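Local coordinates for carbohydrate-binding module family 14 protein (Pseudocercospora fuligena, PDB 4Z4A) that probably binds chitin through a CBM14 fold, as an Avr4 effector of a plant-pathogenic fungus that is linked to recognition by the Cf-4 receptor, at residues 28-38 with 58-69; 74-83 with 88-96. One frame throughout, in Å; residues are numbered along the deposited sequence. Where two conformers were deposited one is given.

Interaction 1. Residues 28-38 with 58-69; sequences CPAADIKTTKC and CSPADDSYLTGI
Residues 28-30 run beside Thr67 and Gly68 (CA to CA 5.2 Å for both Cys28-Gly68 and Ala30-Thr67), and helix 30-36 then lies against the loop of hairpin 58-69; no direct hydrogen bond crosses, but two waters bridge Cys28 N to Gly68 O and Cys28 O to Gly68 N. Beside them the Cys28-Cys58 disulfide (SG to SG 2.1 Å, chi3 -91°) ties the chain before the helix to strand 54-60. Buried Ile33 presses its CD1 on Gly68 CA at 3.3 Å, where the strand has no side chain in the way; chi1 -68° sets CG1 beside the backbone N and CG2 anti to it, and CG2 reaches Tyr65 C at 3.5 Å and Pro60 CB at 4.1 Å. Lys37, just past the helix, lays its chain flat over one face of the Tyr65 ring, at about a right angle to the tyrosine side chain: CB, CG and CD lie over the face, CE reaches past its rim beside CD2, and CD sits 3.7 Å from the centroid in a CH-pi contact. Asp62 O approaches the other face near its rim. The phenol OH bonds to Tyr65 OH of the second subunit. Cys38 SG, 3.9 Å from Pro60 CG, is itself bonded to Cys44. Short helix, hairpin and disulfides together are characteristic of a small cystine-rich fold, here a CBM14 (peritrophin-A) chitin-binding module.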
loop_
_atom_site.group_PDB
_atom_site.type_symbol
_atom_site.label_atom_id
_atom_site.label_comp_id
_atom_site.label_asym_id
_atom_site.label_seq_id
_atom_site.Cartn_x
_atom_site.Cartn_y
_atom_site.Cartn_z
ATOM N N CYS B 28 -7.225 0.090 -15.267
ATOM C CA CYS B 28 -6.458 -0.980 -14.620
ATOM C C CYS B 28 -6.261 -2.161 -15.535
ATOM O O CYS B 28 -7.197 -2.585 -16.168
ATOM C CB CYS B 28 -7.156 -1.439 -13.346
ATOM S SG CYS B 28 -7.050 -0.114 -12.142
ATOM N N PRO B 29 -5.033 -2.727 -15.581
ATOM C CA PRO B 29 -4.886 -3.916 -16.388
ATOM C C PRO B 29 -5.511 -5.133 -15.683
ATOM O O PRO B 29 -5.099 -5.524 -14.593
ATOM C CB PRO B 29 -3.375 -4.039 -16.570
ATOM C CG PRO B 29 -2.796 -3.379 -15.347
ATOM C CD PRO B 29 -3.733 -2.212 -15.097
ATOM N N ALA B 30 -6.500 -5.746 -16.340
ATOM C CA ALA B 30 -7.246 -6.828 -15.732
ATOM C C ALA B 30 -6.386 -8.044 -15.445
ATOM O O ALA B 30 -6.694 -8.823 -14.554
ATOM C CB ALA B 30 -8.404 -7.249 -16.642
ATOM N N ALA B 31 -5.346 -8.257 -16.247
ATOM C CA ALA B 31 -4.523 -9.424 -16.075
ATOM C C ALA B 31 -3.941 -9.457 -14.666
ATOM O O ALA B 31 -3.832 -10.515 -14.058
ATOM C CB ALA B 31 -3.417 -9.445 -17.080
ATOM N N ASP B 32 -3.534 -8.299 -14.151
ATOM C CA ASP B 32 -2.920 -8.275 -12.828
ATOM C C ASP B 32 -3.937 -8.602 -11.705
ATOM O O ASP B 32 -3.623 -9.285 -10.726
ATOM C CB ASP B 32 -2.289 -6.922 -12.538
ATOM C CG ASP B 32 -0.953 -6.706 -13.243
ATOM O OD1 ASP B 32 -0.253 -7.700 -13.538
ATOM O OD2 ASP B 32 -0.577 -5.517 -13.401
ATOM N N ILE B 33 -5.144 -8.090 -11.854
ATOM C CA ILE B 33 -6.210 -8.359 -10.890
ATOM C C ILE B 33 -6.553 -9.823 -10.915
ATOM O O ILE B 33 -6.687 -10.445 -9.881
ATOM C CB ILE B 33 -7.428 -7.488 -11.197
ATOM C CG1 ILE B 33 -7.054 -6.022 -10.902
ATOM C CG2 ILE B 33 -8.617 -7.882 -10.305
ATOM C CD1 ILE B 33 -7.527 -5.083 -11.957
ATOM N N LYS B 34 -6.706 -10.393 -12.107
ATOM C CA LYS B 34 -7.087 -11.808 -12.191
ATOM C C LYS B 34 -6.014 -12.746 -11.690
ATOM O O LYS B 34 -6.314 -13.742 -11.070
ATOM C CB LYS B 34 -7.436 -12.205 -13.638
ATOM C CG LYS B 34 -8.654 -11.553 -14.256
ATOM C CD LYS B 34 -8.653 -11.938 -15.745
ATOM C CE LYS B 34 -10.027 -12.055 -16.354
ATOM N NZ LYS B 34 -10.499 -10.731 -16.837
ATOM N N THR B 35 -4.753 -12.435 -11.967
ATOM C CA THR B 35 -3.670 -13.322 -11.679
ATOM C C THR B 35 -3.244 -13.276 -10.211
ATOM O O THR B 35 -2.864 -14.290 -9.656
ATOM C CB THR B 35 -2.473 -12.977 -12.578
ATOM O OG1 THR B 35 -2.804 -13.332 -13.927
ATOM C CG2 THR B 35 -1.282 -13.753 -12.197
ATOM N N THR B 36 -3.312 -12.097 -9.603
ATOM C CA THR B 36 -2.788 -11.864 -8.223
ATOM C C THR B 36 -3.868 -11.595 -7.191
ATOM O O THR B 36 -3.605 -11.765 -5.991
ATOM C CB THR B 36 -1.806 -10.641 -8.141
ATOM O OG1 THR B 36 -2.476 -9.406 -8.414
ATOM C CG2 THR B 36 -0.613 -10.837 -9.092
ATOM N N LYS B 37 -5.033 -11.105 -7.652
ATOM C CA LYS B 37 -6.122 -10.621 -6.807
ATOM C C LYS B 37 -5.633 -9.424 -5.972
ATOM O O LYS B 37 -6.249 -9.058 -4.961
ATOM C CB LYS B 37 -6.675 -11.716 -5.896
ATOM C CG LYS B 37 -7.384 -12.821 -6.646
ATOM C CD LYS B 37 -8.079 -13.703 -5.623
ATOM C CE LYS B 37 -9.049 -14.667 -6.278
ATOM N NZ LYS B 37 -8.266 -15.856 -6.652
ATOM N N CYS B 38 -4.523 -8.855 -6.421
ATOM C CA CYS B 38 -3.848 -7.765 -5.715
ATOM C C CYS B 38 -3.576 -8.052 -4.239
ATOM O O CYS B 38 -3.509 -7.121 -3.435
ATOM C CB CYS B 38 -4.662 -6.473 -5.895
ATOM S SG CYS B 38 -4.990 -5.955 -7.604
ATOM N N CYS B 58 -4.246 0.037 -8.294
ATOM C CA CYS B 58 -5.473 -0.585 -8.770
ATOM C C CYS B 58 -6.068 -1.461 -7.685
ATOM O O CYS B 58 -5.391 -2.273 -7.082
ATOM C CB CYS B 58 -5.233 -1.390 -10.040
ATOM S SG CYS B 58 -5.058 -0.281 -11.440
ATOM N N SER B 59 -7.338 -1.227 -7.371
ATOM C CA SER B 59 -8.043 -2.044 -6.404
ATOM C C SER B 59 -9.004 -2.957 -7.142
ATOM O O SER B 59 -9.705 -2.516 -8.036
ATOM C CB SER B 59 -8.830 -1.179 -5.414
ATOM O OG SER B 59 -7.976 -0.505 -4.496
ATOM N N PRO B 60 -9.070 -4.233 -6.766
ATOM C CA PRO B 60 -10.119 -5.026 -7.442
ATOM C C PRO B 60 -11.510 -4.459 -7.189
ATOM O O PRO B 60 -11.741 -3.954 -6.105
ATOM C CB PRO B 60 -10.029 -6.383 -6.750
ATOM C CG PRO B 60 -8.598 -6.437 -6.251
ATOM C CD PRO B 60 -8.324 -5.038 -5.789
ATOM N N ALA B 61 -12.387 -4.541 -8.197
ATOM C CA ALA B 61 -13.696 -3.848 -8.099
ATOM C C ALA B 61 -14.548 -4.507 -7.042
ATOM O O ALA B 61 -15.316 -3.855 -6.313
ATOM C CB ALA B 61 -14.400 -3.861 -9.429
ATOM N N ASP B 62 -14.401 -5.814 -6.974
ATOM C CA ASP B 62 -15.119 -6.613 -6.028
ATOM C C ASP B 62 -14.418 -7.954 -5.908
ATOM O O ASP B 62 -13.372 -8.186 -6.538
ATOM C CB ASP B 62 -16.582 -6.775 -6.529
ATOM C CG ASP B 62 -16.659 -7.326 -7.940
ATOM O OD1 ASP B 62 -15.895 -8.270 -8.253
ATOM O OD2 ASP B 62 -17.506 -6.841 -8.739
ATOM N N ASP B 63 -15.013 -8.861 -5.132
ATOM C CA ASP B 63 -14.428 -10.169 -4.893
ATOM C C ASP B 63 -14.625 -11.211 -6.012
ATOM O O ASP B 63 -14.349 -12.390 -5.801
ATOM C CB ASP B 63 -14.868 -10.692 -3.517
ATOM C CG ASP B 63 -16.340 -11.116 -3.467
ATOM O OD1 ASP B 63 -17.120 -10.837 -4.417
ATOM O OD2 ASP B 63 -16.714 -11.707 -2.424
ATOM N N SER B 64 -15.049 -10.779 -7.205
ATOM C CA SER B 64 -14.905 -11.594 -8.412
ATOM C C SER B 64 -13.476 -11.460 -8.965
ATOM O O SER B 64 -12.998 -12.322 -9.704
ATOM C CB SER B 64 -15.881 -11.150 -9.479
ATOM O OG SER B 64 -17.197 -11.225 -8.976
ATOM N N TYR B 65 -12.800 -10.376 -8.591
ATOM C CA TYR B 65 -11.422 -10.115 -9.029
ATOM C C TYR B 65 -11.274 -10.194 -10.545
ATOM O O TYR B 65 -10.422 -10.940 -11.054
ATOM C CB TYR B 65 -10.412 -11.051 -8.338
ATOM C CG TYR B 65 -10.444 -10.945 -6.832
ATOM C CD1 TYR B 65 -9.727 -9.952 -6.160
ATOM C CD2 TYR B 65 -11.166 -11.851 -6.075
ATOM C CE1 TYR B 65 -9.742 -9.866 -4.785
ATOM C CE2 TYR B 65 -11.194 -11.780 -4.687
ATOM C CZ TYR B 65 -10.493 -10.777 -4.056
ATOM O OH TYR B 65 -10.535 -10.724 -2.695
ATOM N N LEU B 66 -12.116 -9.446 -11.244
ATOM C CA LEU B 66 -12.099 -9.450 -12.710
ATOM C C LEU B 66 -11.651 -8.116 -13.304
ATOM O O LEU B 66 -11.072 -8.090 -14.388
ATOM C CB LEU B 66 -13.479 -9.806 -13.268
ATOM C CG LEU B 66 -14.002 -11.204 -12.931
ATOM C CD1 LEU B 66 -15.481 -11.281 -13.345
ATOM C CD2 LEU B 66 -13.160 -12.280 -13.607
ATOM N N THR B 67 -11.919 -7.015 -12.605
ATOM C CA THR B 67 -11.565 -5.710 -13.112
ATOM C C THR B 67 -11.115 -4.898 -11.922
ATOM O O THR B 67 -11.289 -5.308 -10.750
ATOM C CB THR B 67 -12.729 -5.005 -13.810
ATOM O OG1 THR B 67 -13.765 -4.813 -12.849
ATOM C CG2 THR B 67 -13.237 -5.821 -15.018
ATOM N N GLY B 68 -10.513 -3.761 -12.236
ATOM C CA GLY B 68 -9.872 -2.935 -11.247
ATOM C C GLY B 68 -10.378 -1.522 -11.292
ATOM O O GLY B 68 -10.850 -1.052 -12.345
ATOM N N ILE B 69 -10.280 -0.869 -10.145
ATOM C CA ILE B 69 -10.574 0.542 -9.983
ATOM C C ILE B 69 -9.287 1.333 -9.761
ATOM O O ILE B 69 -8.464 0.964 -8.901
ATOM C CB ILE B 69 -11.515 0.745 -8.786
ATOM C CG1 ILE B 69 -12.842 0.014 -9.023
ATOM C CG2 ILE B 69 -11.730 2.235 -8.542
ATOM C CD1 ILE B 69 -13.662 -0.138 -7.761
HETATM O O HOH W 1 -10.082 0.420 -14.501
HETATM O O HOH W 2 -9.597 -3.610 -14.997
#

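Interaction 2. Residues 74-83 with 88-96; sequences PCPSGLLWND and CDWPENTTC. With EDO (1,2-ethanediol), chain M; EDO (1,2-ethanediol), chain R.
Trp81 O takes a 2.7 Å hydrogen bond from Thr94 OG1, tilted 22° from the carbonyl plane, and a weak one from Thr95 N. A chi1 of -164° swings Thr94 OG1 away from its own N toward Trp81 O, where it also accepts from Cys96 N. Thr95 OG1 receives Asp83 N at 2.8 Å, nearly straight. Asn82 and Asp89 lie side by side with amide and carboxylate nearly coplanar; Asn82 ND2 gives a bond, in the plane of its own amide, to the anti lone pair of Asp89 OD2 at 3.0 Å. Leu80 and Asp89 exchange two backbone bonds as an antiparallel hydrogen-bonded pair, and Leu80 CD1 packs on Pro91 CB. In the neighbouring non-hydrogen-bonded pair, Cys88 SG meets the edge of the Trp81 six-membered ring and closes the disulfide to Cys75 SG (2.1 Å). Trp81 NE1 bonds in the ring plane to Asp83 OD1, which also forms a salt bridge with Lys86. O1 of the ethanediol of chain M accepts from Cys88 N at 2.9 Å. This beta hairpin, disulfide-linked to the chain before it and followed by a 3-10 segment and an ST turn that return residues 94-95 to strand 80-82, is characteristic of the CBM14 fold.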
loop_
_atom_site.group_PDB
_atom_site.type_symbol
_atom_site.label_atom_id
_atom_site.label_comp_id
_atom_site.label_asym_id
_atom_site.label_seq_id
_atom_site.Cartn_x
_atom_site.Cartn_y
_atom_site.Cartn_z
ATOM N N PRO B 74 -0.986 10.043 -3.875
ATOM C CA PRO B 74 0.167 10.920 -3.734
ATOM C C PRO B 74 1.301 10.270 -2.908
ATOM O O PRO B 74 1.053 9.352 -2.119
ATOM C CB PRO B 74 -0.419 12.104 -2.957
ATOM C CG PRO B 74 -1.403 11.455 -2.048
ATOM C CD PRO B 74 -2.049 10.393 -2.910
ATOM N N CYS B 75 2.519 10.746 -3.104
ATOM C CA CYS B 75 3.620 10.484 -2.210
ATOM C C CYS B 75 3.674 11.641 -1.239
ATOM O O CYS B 75 3.248 12.763 -1.582
ATOM C CB CYS B 75 4.956 10.441 -2.950
ATOM S SG CYS B 75 5.141 8.922 -3.928
ATOM N N PRO B 76 4.288 11.423 -0.061
ATOM C CA PRO B 76 4.590 12.516 0.853
ATOM C C PRO B 76 5.418 13.602 0.134
ATOM O O PRO B 76 6.233 13.324 -0.769
ATOM C CB PRO B 76 5.371 11.837 1.984
ATOM C CG PRO B 76 4.832 10.433 1.964
ATOM C CD PRO B 76 4.634 10.114 0.520
ATOM N N SER B 77 5.233 14.851 0.514
ATOM C CA SER B 77 6.045 15.954 -0.016
ATOM C C SER B 77 7.525 15.604 -0.016
ATOM O O SER B 77 8.075 15.203 0.999
ATOM C CB SER B 77 5.831 17.211 0.842
ATOM O OG SER B 77 6.577 18.337 0.354
ATOM N N GLY B 78 8.182 15.764 -1.145
ATOM C CA GLY B 78 9.605 15.543 -1.210
ATOM C C GLY B 78 10.040 14.133 -1.563
ATOM O O GLY B 78 11.245 13.887 -1.675
ATOM N N LEU B 79 9.086 13.203 -1.637
ATOM C CA LEU B 79 9.375 11.819 -2.018
ATOM C C LEU B 79 8.866 11.593 -3.423
ATOM O O LEU B 79 7.911 12.244 -3.867
ATOM C CB LEU B 79 8.718 10.859 -1.028
ATOM C CG LEU B 79 9.097 10.989 0.446
ATOM C CD1 LEU B 79 8.455 9.863 1.264
ATOM C CD2 LEU B 79 10.608 10.973 0.612
ATOM N N LEU B 80 9.535 10.690 -4.123
ATOM C CA LEU B 80 9.251 10.378 -5.497
ATOM C C LEU B 80 9.027 8.867 -5.588
ATOM O O LEU B 80 9.573 8.097 -4.814
ATOM C CB LEU B 80 10.421 10.763 -6.403
ATOM C CG LEU B 80 10.787 12.258 -6.437
ATOM C CD1 LEU B 80 11.898 12.422 -7.441
ATOM C CD2 LEU B 80 9.592 13.180 -6.694
ATOM N N TRP B 81 8.288 8.456 -6.606
ATOM C CA TRP B 81 8.089 7.013 -6.829
ATOM C C TRP B 81 9.355 6.277 -7.198
ATOM O O TRP B 81 10.150 6.750 -8.033
ATOM C CB TRP B 81 7.092 6.809 -7.928
ATOM C CG TRP B 81 6.630 5.370 -8.063
ATOM C CD1 TRP B 81 6.795 4.571 -9.143
ATOM C CD2 TRP B 81 5.904 4.596 -7.091
ATOM N NE1 TRP B 81 6.221 3.340 -8.925
ATOM C CE2 TRP B 81 5.633 3.345 -7.681
ATOM C CE3 TRP B 81 5.388 4.870 -5.810
ATOM C CZ2 TRP B 81 4.934 2.338 -7.003
ATOM C CZ3 TRP B 81 4.697 3.880 -5.151
ATOM C CH2 TRP B 81 4.468 2.630 -5.755
ATOM N N ASN B 82 9.537 5.117 -6.570
ATOM C CA ASN B 82 10.664 4.224 -6.843
ATOM C C ASN B 82 9.998 2.903 -7.228
ATOM O O ASN B 82 9.595 2.130 -6.356
ATOM C CB ASN B 82 11.531 4.040 -5.628
ATOM C CG ASN B 82 12.607 2.971 -5.765
ATOM O OD1 ASN B 82 12.693 2.202 -6.743
ATOM N ND2 ASN B 82 13.384 2.824 -4.721
ATOM N N ASP B 83 9.858 2.709 -8.535
ATOM C CA ASP B 83 9.192 1.490 -9.024
ATOM C C ASP B 83 9.925 0.188 -8.785
ATOM O O ASP B 83 9.270 -0.894 -8.835
ATOM C CB ASP B 83 8.895 1.644 -10.506
ATOM C CG ASP B 83 7.701 0.799 -10.950
ATOM O OD1 ASP B 83 6.591 0.901 -10.394
ATOM O OD2 ASP B 83 7.924 0.007 -11.887
ATOM N N CYS B 88 7.008 5.008 -2.352
ATOM C CA CYS B 88 7.481 6.420 -2.301
ATOM C C CYS B 88 8.815 6.457 -1.560
ATOM O O CYS B 88 8.966 5.845 -0.522
ATOM C CB CYS B 88 6.436 7.296 -1.617
ATOM S SG CYS B 88 4.882 7.357 -2.515
ATOM N N ASP B 89 9.808 7.157 -2.103
ATOM C CA ASP B 89 11.169 7.015 -1.602
ATOM C C ASP B 89 11.913 8.356 -1.829
ATOM O O ASP B 89 11.415 9.270 -2.488
ATOM C CB ASP B 89 11.831 5.810 -2.292
ATOM C CG ASP B 89 13.101 5.258 -1.617
ATOM O OD1 ASP B 89 13.567 5.687 -0.547
ATOM O OD2 ASP B 89 13.627 4.242 -2.134
ATOM N N TRP B 90 13.076 8.419 -1.195
ATOM C CA TRP B 90 13.969 9.590 -1.346
ATOM C C TRP B 90 14.191 9.811 -2.836
ATOM O O TRP B 90 14.354 8.854 -3.606
ATOM C CB TRP B 90 15.277 9.319 -0.618
ATOM C CG TRP B 90 15.118 9.284 0.859
ATOM C CD1 TRP B 90 14.869 8.228 1.642
ATOM C CD2 TRP B 90 15.211 10.420 1.739
ATOM N NE1 TRP B 90 14.776 8.597 2.972
ATOM C CE2 TRP B 90 15.008 9.943 3.057
ATOM C CE3 TRP B 90 15.476 11.780 1.533
ATOM C CZ2 TRP B 90 15.017 10.788 4.165
ATOM C CZ3 TRP B 90 15.517 12.620 2.649
ATOM C CH2 TRP B 90 15.301 12.122 3.934
ATOM N N PRO B 91 14.211 11.060 -3.268
ATOM C CA PRO B 91 14.383 11.405 -4.686
ATOM C C PRO B 91 15.564 10.776 -5.384
ATOM O O PRO B 91 15.466 10.480 -6.575
ATOM C CB PRO B 91 14.599 12.932 -4.659
ATOM C CG PRO B 91 13.920 13.388 -3.463
ATOM C CD PRO B 91 13.937 12.266 -2.453
ATOM N N GLU B 92 16.651 10.538 -4.671
ATOM C CA GLU B 92 17.838 9.976 -5.284
ATOM C C GLU B 92 17.610 8.559 -5.775
ATOM O O GLU B 92 18.386 8.055 -6.577
ATOM C CB GLU B 92 19.024 9.971 -4.307
ATOM C CG GLU B 92 18.872 9.041 -3.114
ATOM C CD GLU B 92 19.734 9.377 -1.891
ATOM O OE1 GLU B 92 20.431 8.466 -1.390
ATOM O OE2 GLU B 92 19.684 10.528 -1.390
ATOM N N ASN B 93 16.588 7.916 -5.205
ATOM C CA ASN B 93 16.243 6.559 -5.600
ATOM C C ASN B 93 15.131 6.437 -6.623
ATOM O O ASN B 93 14.638 5.295 -6.897
ATOM C CB ASN B 93 15.804 5.811 -4.351
ATOM C CG ASN B 93 16.895 5.742 -3.324
ATOM O OD1 ASN B 93 18.085 5.621 -3.667
ATOM N ND2 ASN B 93 16.515 5.808 -2.048
ATOM N N THR B 94 14.723 7.528 -7.235
ATOM C CA THR B 94 13.563 7.473 -8.124
ATOM C C THR B 94 13.834 6.754 -9.433
ATOM O O THR B 94 14.941 6.781 -9.973
ATOM C CB THR B 94 13.006 8.867 -8.421
ATOM O OG1 THR B 94 11.702 8.737 -8.967
ATOM C CG2 THR B 94 13.922 9.651 -9.372
ATOM N N THR B 95 12.798 6.090 -9.931
ATOM C CA THR B 95 12.751 5.541 -11.250
ATOM C C THR B 95 11.980 6.443 -12.246
ATOM O O THR B 95 11.809 6.083 -13.423
ATOM C CB THR B 95 12.034 4.184 -11.225
ATOM O OG1 THR B 95 10.741 4.352 -10.589
ATOM C CG2 THR B 95 12.869 3.185 -10.513
ATOM N N CYS B 96 11.530 7.607 -11.794
ATOM C CA CYS B 96 10.641 8.438 -12.601
ATOM C C CYS B 96 11.482 9.323 -13.509
ATOM O O CYS B 96 12.462 9.915 -13.047
ATOM C CB CYS B 96 9.770 9.299 -11.723
ATOM S SG CYS B 96 8.515 10.282 -12.613
HETATM C C1 EDO M . 3.384 3.726 -1.459
HETATM O O1 EDO M . 4.614 4.147 -0.861
HETATM C C2 EDO M . 3.392 2.240 -1.876
HETATM O O2 EDO M . 2.349 1.547 -1.156
HETATM C C1 EDO R . 8.959 1.813 -14.950
HETATM O O1 EDO R . 9.371 0.563 -14.385
HETATM C C2 EDO R . 9.234 2.948 -13.993
HETATM O O2 EDO R . 9.006 4.188 -14.669
HETATM O O HOH W 3 12.363 7.577 -5.223
#

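In the fold
The two contacts sit on opposite sides of the chain's centre, their own centres 25 Å apart and their nearest atoms about 9 Å apart, so they do not touch. They follow each other along the chain: strand 68-74 starts at the end of interaction 1 and runs across to interaction 2. The three-stranded sheet lies between them, with helix 30-36 near one end and the hairpin of strands 80-82 and 87-89 near the other, and with disulfides at both ends, including Cys38-Cys44 and Cys52-Cys96. Both contacts also reach the second subunit, through Ser59 OG to Leu39 O of that subunit in interaction 1 and edge-to-face Trp90 rings in interaction 2. The ethanediols probably came from the crystallisation liquor and do not by themselves locate the chitin site.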